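Local coordinates for cobalamin biosynthesis protein CobN (Mycobacterium tuberculosis, PDB 7C6O) that serves as the large, catalytic subunit of cobaltochelatase, which probably inserts cobalt into the corrin ring during cobalamin biosynthesis, at residues A365-A375 / G501-P509; I448-F459 / L533-S544. All blocks are in the same frame, centred on the assembly; numbering follows the deposited sequence.

Interaction 1 (A365-A375 / G501-P509); sequences ADKRVALVFSA and GNLVLMVQP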
loop_
_atom_site.group_PDB
_atom_site.type_symbol
_atom_site.label_atom_id
_atom_site.label_comp_id
_atom_site.label_asym_id
_atom_site.label_seq_id
_atom_site.Cartn_x
_atom_site.Cartn_y
_atom_site.Cartn_z
ATOM N N ALA A 365 29.055 17.239 -4.262
ATOM C CA ALA A 365 29.761 17.512 -5.509
ATOM C C ALA A 365 30.179 16.242 -6.237
ATOM O O ALA A 365 30.400 16.287 -7.452
ATOM C CB ALA A 365 30.990 18.380 -5.240
ATOM N N ASP A 366 30.291 15.118 -5.531
ATOM C CA ASP A 366 30.709 13.855 -6.124
ATOM C C ASP A 366 29.570 12.856 -6.276
ATOM O O ASP A 366 29.798 11.749 -6.776
ATOM C CB ASP A 366 31.822 13.222 -5.283
ATOM C CG ASP A 366 32.989 14.161 -5.064
ATOM O OD1 ASP A 366 33.439 14.790 -6.046
ATOM O OD2 ASP A 366 33.447 14.276 -3.907
ATOM N N LYS A 367 28.359 13.209 -5.862
ATOM C CA LYS A 367 27.260 12.257 -5.790
ATOM C C LYS A 367 26.538 12.170 -7.130
ATOM O O LYS A 367 26.123 13.191 -7.688
ATOM C CB LYS A 367 26.286 12.658 -4.683
ATOM C CG LYS A 367 25.217 11.621 -4.386
ATOM C CD LYS A 367 24.638 11.820 -2.994
ATOM C CE LYS A 367 25.669 11.498 -1.925
ATOM N NZ LYS A 367 25.202 11.870 -0.563
ATOM N N ARG A 368 26.402 10.949 -7.642
ATOM C CA ARG A 368 25.702 10.695 -8.893
ATOM C C ARG A 368 24.286 10.224 -8.587
ATOM O O ARG A 368 24.092 9.283 -7.809
ATOM C CB ARG A 368 26.452 9.664 -9.739
ATOM C CG ARG A 368 27.820 10.148 -10.213
ATOM C CD ARG A 368 28.544 9.096 -11.043
ATOM N NE ARG A 368 28.735 7.854 -10.302
ATOM C CZ ARG A 368 29.819 7.560 -9.590
ATOM N NH1 ARG A 368 30.826 8.420 -9.516
ATOM N NH2 ARG A 368 29.895 6.401 -8.949
ATOM N N VAL A 369 23.304 10.884 -9.193
ATOM C CA VAL A 369 21.896 10.621 -8.916
ATOM C C VAL A 369 21.161 10.380 -10.224
ATOM O O VAL A 369 21.350 11.115 -11.201
ATOM C CB VAL A 369 21.244 11.788 -8.143
ATOM C CG1 VAL A 369 19.787 11.470 -7.827
ATOM C CG2 VAL A 369 22.025 12.090 -6.871
ATOM N N ALA A 370 20.315 9.356 -10.237
ATOM C CA ALA A 370 19.405 9.097 -11.343
ATOM C C ALA A 370 18.003 9.552 -10.956
ATOM O O ALA A 370 17.472 9.133 -9.922
ATOM C CB ALA A 370 19.402 7.614 -11.714
ATOM N N LEU A 371 17.416 10.416 -11.779
ATOM C CA LEU A 371 16.055 10.908 -11.597
ATOM C C LEU A 371 15.179 10.233 -12.649
ATOM O O LEU A 371 15.322 10.503 -13.845
ATOM C CB LEU A 371 16.014 12.431 -11.722
ATOM C CG LEU A 371 14.756 13.187 -11.293
ATOM C CD1 LEU A 371 14.497 12.979 -9.814
ATOM C CD2 LEU A 371 14.886 14.674 -11.608
ATOM N N VAL A 372 14.286 9.347 -12.210
ATOM C CA VAL A 372 13.497 8.509 -13.108
ATOM C C VAL A 372 12.042 8.962 -13.070
ATOM O O VAL A 372 11.466 9.138 -11.990
ATOM C CB VAL A 372 13.621 7.020 -12.739
ATOM C CG1 VAL A 372 12.781 6.160 -13.681
ATOM C CG2 VAL A 372 15.076 6.588 -12.774
ATOM N N PHE A 373 11.449 9.134 -14.249
ATOM C CA PHE A 373 10.065 9.560 -14.401
ATOM C C PHE A 373 9.204 8.395 -14.872
ATOM O O PHE A 373 9.616 7.621 -15.741
ATOM C CB PHE A 373 9.951 10.708 -15.410
ATOM C CG PHE A 373 10.626 11.978 -14.978
ATOM C CD1 PHE A 373 12.008 12.083 -14.978
ATOM C CD2 PHE A 373 9.876 13.076 -14.596
ATOM C CE1 PHE A 373 12.629 13.256 -14.588
ATOM C CE2 PHE A 373 10.490 14.252 -14.207
ATOM C CZ PHE A 373 11.867 14.342 -14.202
ATOM N N SER A 374 8.002 8.282 -14.307
ATOM C CA SER A 374 7.032 7.312 -14.793
ATOM C C SER A 374 6.570 7.681 -16.201
ATOM O O SER A 374 6.658 8.834 -16.631
ATOM C CB SER A 374 5.822 7.238 -13.860
ATOM O OG SER A 374 6.208 6.953 -12.527
ATOM N N ALA A 375 6.058 6.682 -16.919
ATOM C CA ALA A 375 5.610 6.868 -18.292
ATOM C C ALA A 375 4.305 6.117 -18.517
ATOM O O ALA A 375 3.860 5.333 -17.675
ATOM C CB ALA A 375 6.666 6.397 -19.299
ATOM N N GLY A 501 26.052 16.884 -15.970
ATOM C CA GLY A 501 26.832 16.873 -14.743
ATOM C C GLY A 501 26.889 15.475 -14.161
ATOM O O GLY A 501 27.221 14.502 -14.848
ATOM N N ASN A 502 26.555 15.360 -12.877
ATOM C CA ASN A 502 26.494 14.070 -12.204
ATOM C C ASN A 502 25.075 13.524 -12.137
ATOM O O ASN A 502 24.786 12.659 -11.304
ATOM C CB ASN A 502 27.092 14.170 -10.800
ATOM C CG ASN A 502 28.606 14.207 -10.818
ATOM O OD1 ASN A 502 29.236 13.747 -11.770
ATOM N ND2 ASN A 502 29.199 14.751 -9.761
ATOM N N LEU A 503 24.192 14.005 -13.003
ATOM C CA LEU A 503 22.791 13.623 -12.996
ATOM C C LEU A 503 22.428 12.938 -14.302
ATOM O O LEU A 503 22.976 13.250 -15.361
ATOM C CB LEU A 503 21.889 14.842 -12.806
ATOM C CG LEU A 503 21.427 15.226 -11.404
ATOM C CD1 LEU A 503 22.547 15.153 -10.390
ATOM C CD2 LEU A 503 20.901 16.624 -11.481
ATOM N N VAL A 504 21.487 12.004 -14.221
ATOM C CA VAL A 504 20.846 11.451 -15.404
ATOM C C VAL A 504 19.342 11.483 -15.178
ATOM O O VAL A 504 18.854 11.064 -14.122
ATOM C CB VAL A 504 21.337 10.023 -15.731
ATOM C CG1 VAL A 504 21.115 9.075 -14.568
ATOM C CG2 VAL A 504 20.645 9.501 -16.983
ATOM N N LEU A 505 18.616 12.033 -16.144
ATOM C CA LEU A 505 17.161 12.023 -16.146
ATOM C C LEU A 505 16.713 11.008 -17.185
ATOM O O LEU A 505 17.119 11.086 -18.349
ATOM C CB LEU A 505 16.593 13.413 -16.448
ATOM C CG LEU A 505 16.462 14.377 -15.261
ATOM C CD1 LEU A 505 17.821 14.750 -14.674
ATOM C CD2 LEU A 505 15.686 15.629 -15.662
ATOM N N MET A 506 15.896 10.048 -16.761
ATOM C CA MET A 506 15.522 8.933 -17.614
ATOM C C MET A 506 14.032 8.667 -17.485
ATOM O O MET A 506 13.481 8.679 -16.381
ATOM C CB MET A 506 16.313 7.665 -17.249
ATOM C CG MET A 506 15.999 6.453 -18.115
ATOM S SD MET A 506 16.904 4.973 -17.610
ATOM C CE MET A 506 18.561 5.407 -18.118
ATOM N N VAL A 507 13.383 8.438 -18.617
ATOM C CA VAL A 507 12.021 7.929 -18.605
ATOM C C VAL A 507 12.077 6.439 -18.302
ATOM O O VAL A 507 12.869 5.704 -18.901
ATOM C CB VAL A 507 11.320 8.203 -19.943
ATOM C CG1 VAL A 507 9.909 7.655 -19.908
ATOM C CG2 VAL A 507 11.314 9.693 -20.242
ATOM N N GLN A 508 11.260 6.000 -17.353
ATOM C CA GLN A 508 11.226 4.590 -16.990
ATOM C C GLN A 508 10.960 3.747 -18.234
ATOM O O GLN A 508 10.075 4.092 -19.031
ATOM C CB GLN A 508 10.150 4.348 -15.936
ATOM C CG GLN A 508 10.276 3.032 -15.198
ATOM C CD GLN A 508 9.326 2.944 -14.023
ATOM O OE1 GLN A 508 8.149 3.285 -14.139
ATOM N NE2 GLN A 508 9.835 2.492 -12.880
ATOM N N PRO A 509 11.708 2.666 -18.452
ATOM C CA PRO A 509 11.535 1.897 -19.679
ATOM C C PRO A 509 10.139 1.315 -19.751
ATOM O O PRO A 509 9.488 1.086 -18.715
ATOM C CB PRO A 509 12.598 0.795 -19.561
ATOM C CG PRO A 509 13.554 1.276 -18.534
ATOM C CD PRO A 509 12.767 2.117 -17.593
HETATM O O HOH W 1 26.960 15.805 -7.866
HETATM O O HOH W 2 6.460 4.030 -15.852
#
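Two neighbouring parallel strands of a mixed beta sheet, 369-373 and 503-507, pair here in the regular parallel pattern, with Val-369 opposite Leu-503 and Phe-373 opposite Val-507. Six backbone hydrogen bonds join them, from Val-369 N to Asn-502 O (3.1 Å) at one end to Gln-508 N to Phe-373 O (2.8 Å) at the other. The bond from Leu-371 N to Val-504 O is nearly straight, 170° at the hydrogen. On one face, Leu-371 and Leu-505 lie side by side and point the same way, CD2 of Leu-371 being 4.0 Å from CG of Leu-505. The Phe-373 ring extends this row, its CE1 corner 4.0 Å from CD2 of Leu-505, while Met-506 O lies at the ring edge. On the other face, CB of Ala-370 rests 3.6 Å from CG1 of Val-504, the branch set between backbone N and carbonyl carbon (chi1 57°), which turns it toward the alanine. A water lies at each end: one donates to Lys-367 O and accepts from Asn-502 ND2, another accepts from Ala-375 N and donates to Gln-508 OE1, which also accepts from Asn-560 N. Helix 391-405 packs on the Val-369, Leu-371 and Phe-373 face, helix 530-539 lies against Met-506, and strand 551-555 continues the sheet beyond 369-373.

Interaction 2 (I448-F459 / L533-S544); sequences IRVSAKEYRDWF and LAAYRWLDTGFS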
loop_
_atom_site.group_PDB
_atom_site.type_symbol
_atom_site.label_atom_id
_atom_site.label_comp_id
_atom_site.label_asym_id
_atom_site.label_seq_id
_atom_site.Cartn_x
_atom_site.Cartn_y
_atom_site.Cartn_z
ATOM N N ILE A 448 22.785 6.348 -24.785
ATOM C CA ILE A 448 23.646 5.373 -24.131
ATOM C C ILE A 448 23.574 4.051 -24.882
ATOM O O ILE A 448 22.511 3.654 -25.379
ATOM C CB ILE A 448 23.248 5.213 -22.654
ATOM C CG1 ILE A 448 23.588 6.485 -21.878
ATOM C CG2 ILE A 448 23.935 4.008 -22.022
ATOM C CD1 ILE A 448 22.458 7.481 -21.799
ATOM N N ARG A 449 24.715 3.373 -24.990
ATOM C CA ARG A 449 24.810 2.107 -25.706
ATOM C C ARG A 449 25.485 1.084 -24.805
ATOM O O ARG A 449 26.618 1.299 -24.359
ATOM C CB ARG A 449 25.583 2.280 -27.017
ATOM C CG ARG A 449 25.183 3.531 -27.792
ATOM C CD ARG A 449 26.031 3.731 -29.030
ATOM N NE ARG A 449 25.645 2.825 -30.104
ATOM C CZ ARG A 449 24.737 3.112 -31.030
ATOM N NH1 ARG A 449 24.121 4.285 -31.017
ATOM N NH2 ARG A 449 24.448 2.226 -31.971
ATOM N N VAL A 450 24.788 -0.015 -24.529
ATOM C CA VAL A 450 25.317 -1.122 -23.739
ATOM C C VAL A 450 25.643 -2.264 -24.687
ATOM O O VAL A 450 24.780 -2.702 -25.459
ATOM C CB VAL A 450 24.320 -1.578 -22.658
ATOM C CG1 VAL A 450 24.856 -2.801 -21.924
ATOM C CG2 VAL A 450 24.038 -0.448 -21.681
ATOM N N SER A 451 26.883 -2.748 -24.634
ATOM C CA SER A 451 27.290 -3.827 -25.519
ATOM C C SER A 451 26.551 -5.110 -25.163
ATOM O O SER A 451 26.309 -5.402 -23.989
ATOM C CB SER A 451 28.802 -4.049 -25.443
ATOM O OG SER A 451 29.129 -5.093 -24.546
ATOM N N ALA A 452 26.180 -5.872 -26.196
ATOM C CA ALA A 452 25.480 -7.133 -25.974
ATOM C C ALA A 452 26.319 -8.101 -25.153
ATOM O O ALA A 452 25.771 -8.889 -24.373
ATOM C CB ALA A 452 25.102 -7.765 -27.313
ATOM N N LYS A 453 27.644 -8.053 -25.309
ATOM C CA LYS A 453 28.518 -8.947 -24.557
ATOM C C LYS A 453 28.451 -8.655 -23.063
ATOM O O LYS A 453 28.303 -9.571 -22.245
ATOM C CB LYS A 453 29.952 -8.822 -25.073
ATOM C CG LYS A 453 30.982 -9.610 -24.283
ATOM C CD LYS A 453 30.643 -11.090 -24.242
ATOM C CE LYS A 453 31.853 -11.917 -23.842
ATOM N NZ LYS A 453 32.513 -11.373 -22.624
ATOM N N GLU A 454 28.561 -7.379 -22.686
ATOM C CA GLU A 454 28.502 -7.031 -21.270
ATOM C C GLU A 454 27.119 -7.300 -20.695
ATOM O O GLU A 454 26.995 -7.733 -19.544
ATOM C CB GLU A 454 28.889 -5.566 -21.068
ATOM C CG GLU A 454 30.300 -5.229 -21.514
ATOM C CD GLU A 454 30.717 -3.837 -21.093
ATOM O OE1 GLU A 454 30.336 -3.414 -19.983
ATOM O OE2 GLU A 454 31.418 -3.162 -21.875
ATOM N N TYR A 455 26.068 -7.046 -21.478
ATOM C CA TYR A 455 24.722 -7.343 -21.005
ATOM C C TYR A 455 24.554 -8.835 -20.753
ATOM O O TYR A 455 24.033 -9.247 -19.711
ATOM C CB TYR A 455 23.673 -6.851 -22.004
ATOM C CG TYR A 455 22.283 -7.287 -21.603
ATOM C CD1 TYR A 455 21.593 -6.622 -20.598
ATOM C CD2 TYR A 455 21.680 -8.392 -22.193
ATOM C CE1 TYR A 455 20.333 -7.029 -20.204
ATOM C CE2 TYR A 455 20.419 -8.808 -21.805
ATOM C CZ TYR A 455 19.750 -8.121 -20.812
ATOM O OH TYR A 455 18.495 -8.526 -20.417
ATOM N N ARG A 456 24.995 -9.663 -21.705
ATOM C CA ARG A 456 24.875 -11.109 -21.545
ATOM C C ARG A 456 25.681 -11.605 -20.351
ATOM O O ARG A 456 25.245 -12.513 -19.634
ATOM C CB ARG A 456 25.324 -11.817 -22.824
ATOM C CG ARG A 456 25.096 -13.320 -22.808
ATOM C CD ARG A 456 25.608 -13.961 -24.081
ATOM N NE ARG A 456 27.066 -14.004 -24.129
ATOM C CZ ARG A 456 27.775 -13.882 -25.246
ATOM N NH1 ARG A 456 27.156 -13.692 -26.404
ATOM N NH2 ARG A 456 29.100 -13.940 -25.205
ATOM N N ASP A 457 26.863 -11.023 -20.122
ATOM C CA ASP A 457 27.667 -11.423 -18.971
ATOM C C ASP A 457 26.916 -11.192 -17.664
ATOM O O ASP A 457 26.987 -12.018 -16.747
ATOM C CB ASP A 457 29.000 -10.673 -18.964
ATOM C CG ASP A 457 29.972 -11.189 -20.015
ATOM O OD1 ASP A 457 29.777 -12.318 -20.518
ATOM O OD2 ASP A 457 30.939 -10.463 -20.333
ATOM N N TRP A 458 26.181 -10.079 -17.559
ATOM C CA TRP A 458 25.352 -9.867 -16.376
ATOM C C TRP A 458 24.123 -10.765 -16.401
ATOM O O TRP A 458 23.766 -11.373 -15.386
ATOM C CB TRP A 458 24.918 -8.403 -16.257
ATOM C CG TRP A 458 23.769 -8.265 -15.294
ATOM C CD1 TRP A 458 23.844 -8.229 -13.933
ATOM C CD2 TRP A 458 22.374 -8.197 -15.620
ATOM N NE1 TRP A 458 22.584 -8.123 -13.390
ATOM C CE2 TRP A 458 21.664 -8.104 -14.405
ATOM C CE3 TRP A 458 21.657 -8.196 -16.822
ATOM C CZ2 TRP A 458 20.274 -8.009 -14.355
ATOM C CZ3 TRP A 458 20.275 -8.103 -16.771
ATOM C CH2 TRP A 458 19.598 -8.011 -15.544
ATOM N N PHE A 459 23.453 -10.840 -17.553
ATOM C CA PHE A 459 22.228 -11.627 -17.664
ATOM C C PHE A 459 22.460 -13.070 -17.230
ATOM O O PHE A 459 21.595 -13.683 -16.591
ATOM C CB PHE A 459 21.718 -11.553 -19.106
ATOM C CG PHE A 459 20.347 -12.133 -19.312
ATOM C CD1 PHE A 459 19.221 -11.485 -18.827
ATOM C CD2 PHE A 459 20.183 -13.307 -20.026
ATOM C CE1 PHE A 459 17.957 -12.015 -19.031
ATOM C CE2 PHE A 459 18.922 -13.841 -20.234
ATOM C CZ PHE A 459 17.809 -13.194 -19.736
ATOM N N LEU A 533 15.733 -4.255 -18.516
ATOM C CA LEU A 533 16.784 -4.649 -17.585
ATOM C C LEU A 533 18.083 -3.902 -17.866
ATOM O O LEU A 533 18.758 -3.452 -16.934
ATOM C CB LEU A 533 17.005 -6.160 -17.655
ATOM C CG LEU A 533 15.810 -7.022 -17.242
ATOM C CD1 LEU A 533 16.053 -8.483 -17.590
ATOM C CD2 LEU A 533 15.528 -6.865 -15.757
ATOM N N ALA A 534 18.446 -3.757 -19.145
ATOM C CA ALA A 534 19.680 -3.059 -19.490
ATOM C C ALA A 534 19.664 -1.619 -18.990
ATOM O O ALA A 534 20.678 -1.119 -18.486
ATOM C CB ALA A 534 19.902 -3.094 -21.000
ATOM N N ALA A 535 18.521 -0.940 -19.116
ATOM C CA ALA A 535 18.443 0.459 -18.715
ATOM C C ALA A 535 18.692 0.620 -17.220
ATOM O O ALA A 535 19.465 1.489 -16.799
ATOM C CB ALA A 535 17.084 1.040 -19.104
ATOM N N TYR A 536 18.048 -0.210 -16.396
ATOM C CA TYR A 536 18.264 -0.106 -14.957
ATOM C C TYR A 536 19.663 -0.562 -14.571
ATOM O O TYR A 536 20.292 0.027 -13.684
ATOM C CB TYR A 536 17.204 -0.905 -14.194
ATOM C CG TYR A 536 16.004 -0.064 -13.844
ATOM C CD1 TYR A 536 16.038 0.807 -12.763
ATOM C CD2 TYR A 536 14.849 -0.114 -14.610
ATOM C CE1 TYR A 536 14.948 1.596 -12.446
ATOM C CE2 TYR A 536 13.752 0.671 -14.300
ATOM C CZ TYR A 536 13.809 1.523 -13.218
ATOM O OH TYR A 536 12.724 2.307 -12.903
ATOM N N ARG A 537 20.171 -1.606 -15.225
ATOM C CA ARG A 537 21.521 -2.058 -14.910
ATOM C C ARG A 537 22.566 -1.036 -15.337
ATOM O O ARG A 537 23.652 -0.979 -14.745
ATOM C CB ARG A 537 21.782 -3.420 -15.556
ATOM C CG ARG A 537 21.017 -4.572 -14.901
ATOM C CD ARG A 537 21.472 -4.804 -13.458
ATOM N NE ARG A 537 20.785 -3.943 -12.496
ATOM C CZ ARG A 537 21.373 -3.399 -11.435
ATOM N NH1 ARG A 537 22.662 -3.615 -11.205
ATOM N NH2 ARG A 537 20.680 -2.629 -10.607
ATOM N N TRP A 538 22.261 -0.207 -16.341
ATOM C CA TRP A 538 23.206 0.838 -16.718
ATOM C C TRP A 538 23.242 1.961 -15.688
ATOM O O TRP A 538 24.275 2.623 -15.532
ATOM C CB TRP A 538 22.872 1.400 -18.100
ATOM C CG TRP A 538 23.699 2.607 -18.417
ATOM C CD1 TRP A 538 24.986 2.624 -18.874
ATOM C CD2 TRP A 538 23.312 3.977 -18.258
ATOM N NE1 TRP A 538 25.418 3.920 -19.020
ATOM C CE2 TRP A 538 24.409 4.770 -18.649
ATOM C CE3 TRP A 538 22.140 4.609 -17.829
ATOM C CZ2 TRP A 538 24.370 6.162 -18.625
ATOM C CZ3 TRP A 538 22.103 5.993 -17.808
ATOM C CH2 TRP A 538 23.209 6.753 -18.205
ATOM N N LEU A 539 22.133 2.195 -14.982
ATOM C CA LEU A 539 22.140 3.175 -13.903
ATOM C C LEU A 539 23.102 2.793 -12.788
ATOM O O LEU A 539 23.566 3.671 -12.053
ATOM C CB LEU A 539 20.734 3.340 -13.322
ATOM C CG LEU A 539 19.642 3.880 -14.242
ATOM C CD1 LEU A 539 18.308 3.941 -13.505
ATOM C CD2 LEU A 539 20.032 5.253 -14.769
ATOM N N ASP A 540 23.410 1.508 -12.652
ATOM C CA ASP A 540 24.229 0.999 -11.565
ATOM C C ASP A 540 25.687 0.913 -12.014
ATOM O O ASP A 540 26.080 1.465 -13.046
ATOM C CB ASP A 540 23.692 -0.362 -11.122
ATOM C CG ASP A 540 23.992 -0.673 -9.666
ATOM O OD1 ASP A 540 24.930 -0.072 -9.099
ATOM O OD2 ASP A 540 23.287 -1.530 -9.096
ATOM N N THR A 541 26.512 0.246 -11.220
ATOM C CA THR A 541 27.869 -0.068 -11.628
ATOM C C THR A 541 27.897 -1.440 -12.289
ATOM O O THR A 541 26.999 -2.265 -12.105
ATOM C CB THR A 541 28.825 -0.039 -10.434
ATOM O OG1 THR A 541 28.316 -0.878 -9.390
ATOM C CG2 THR A 541 28.985 1.382 -9.908
ATOM N N GLY A 542 28.937 -1.671 -13.078
ATOM C CA GLY A 542 29.118 -2.968 -13.697
ATOM C C GLY A 542 29.455 -2.873 -15.168
ATOM O O GLY A 542 30.458 -3.431 -15.622
ATOM N N PHE A 543 28.616 -2.174 -15.927
ATOM C CA PHE A 543 28.932 -1.917 -17.323
ATOM C C PHE A 543 30.097 -0.940 -17.413
ATOM O O PHE A 543 30.233 -0.034 -16.585
ATOM C CB PHE A 543 27.705 -1.368 -18.053
ATOM C CG PHE A 543 26.558 -2.345 -18.133
ATOM C CD1 PHE A 543 26.792 -3.712 -18.152
ATOM C CD2 PHE A 543 25.248 -1.893 -18.186
ATOM C CE1 PHE A 543 25.739 -4.613 -18.228
ATOM C CE2 PHE A 543 24.190 -2.785 -18.262
ATOM C CZ PHE A 543 24.438 -4.148 -18.283
ATOM N N SER A 544 30.956 -1.143 -18.416
ATOM C CA SER A 544 32.145 -0.308 -18.553
ATOM C C SER A 544 31.785 1.163 -18.704
ATOM O O SER A 544 32.519 2.034 -18.224
ATOM C CB SER A 544 32.978 -0.778 -19.744
ATOM O OG SER A 544 32.213 -0.743 -20.931
#
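Phe-543, in the loop after helix 530-539, packs its ring against the corner where strand 448-451 runs into helix 452-459; the two helix segments cross at 90°. CG1 of Val-450 stands over the centre of the Phe-543 ring in a CH-pi contact, 3.8 Å from the centroid, while Glu-454 O lies at the ring edge. A second CH-pi contact brings CG2 of Ile-448 over the five-membered ring of Trp-538, whose NE1 donates to Asn-545 O. With its CG anti to the backbone N (chi1 164°), Trp-458 presents one indole face to the aliphatic part of Arg-537. CG of Arg-537 sits 3.6 Å from the centroid of the Trp-458 six-membered ring, and CD of Arg-537 3.4 Å from CE2 of Trp-458. The arginine chain, bent at chi2 and chi3, carries its guanidinium on to Asp-540, where NH1 and NH2 both reach OD2; NH2 also donates to Ala-580 O. Tyr-455 lays CD1 3.9 Å from CB of Ala-534, and its OH is hydrogen-bonded to His-530. Ser-451 is the N-cap of helix 452-459, its OG accepting from Glu-454 N. The Glu-454 carboxylate grips Ser-544 through both syn lone pairs: OE1 accepts from the backbone N at 2.8 Å and OE2 from OG at 2.7 Å.

Both contacts reach the same mixed sheet and both are largely buried. Interaction 1 is pairing within the sheet, held by a backbone ladder with aliphatic and phenyl side chains on the faces. Interaction 2 fastens a helix and its following loop to strand 448-451 and the helix that follows it through side chains: Ile-448/Trp-538 and Val-450/Phe-543 meet inside, Trp-458 and Glu-454 are partly exposed, and the carboxylate-serine pair lies at the solvent-facing side, where Ser-544 is exposed. Helix 530-539 connects the two. CE of Met-506 packs 3.6 Å from CZ3 of Trp-538, Pro-509 meets Ala-535, and Gln-508 NE2 lies 2.9 Å from Tyr-536 OH, a probable hydrogen bond. Trp-538 thus has neighbours in both contacts.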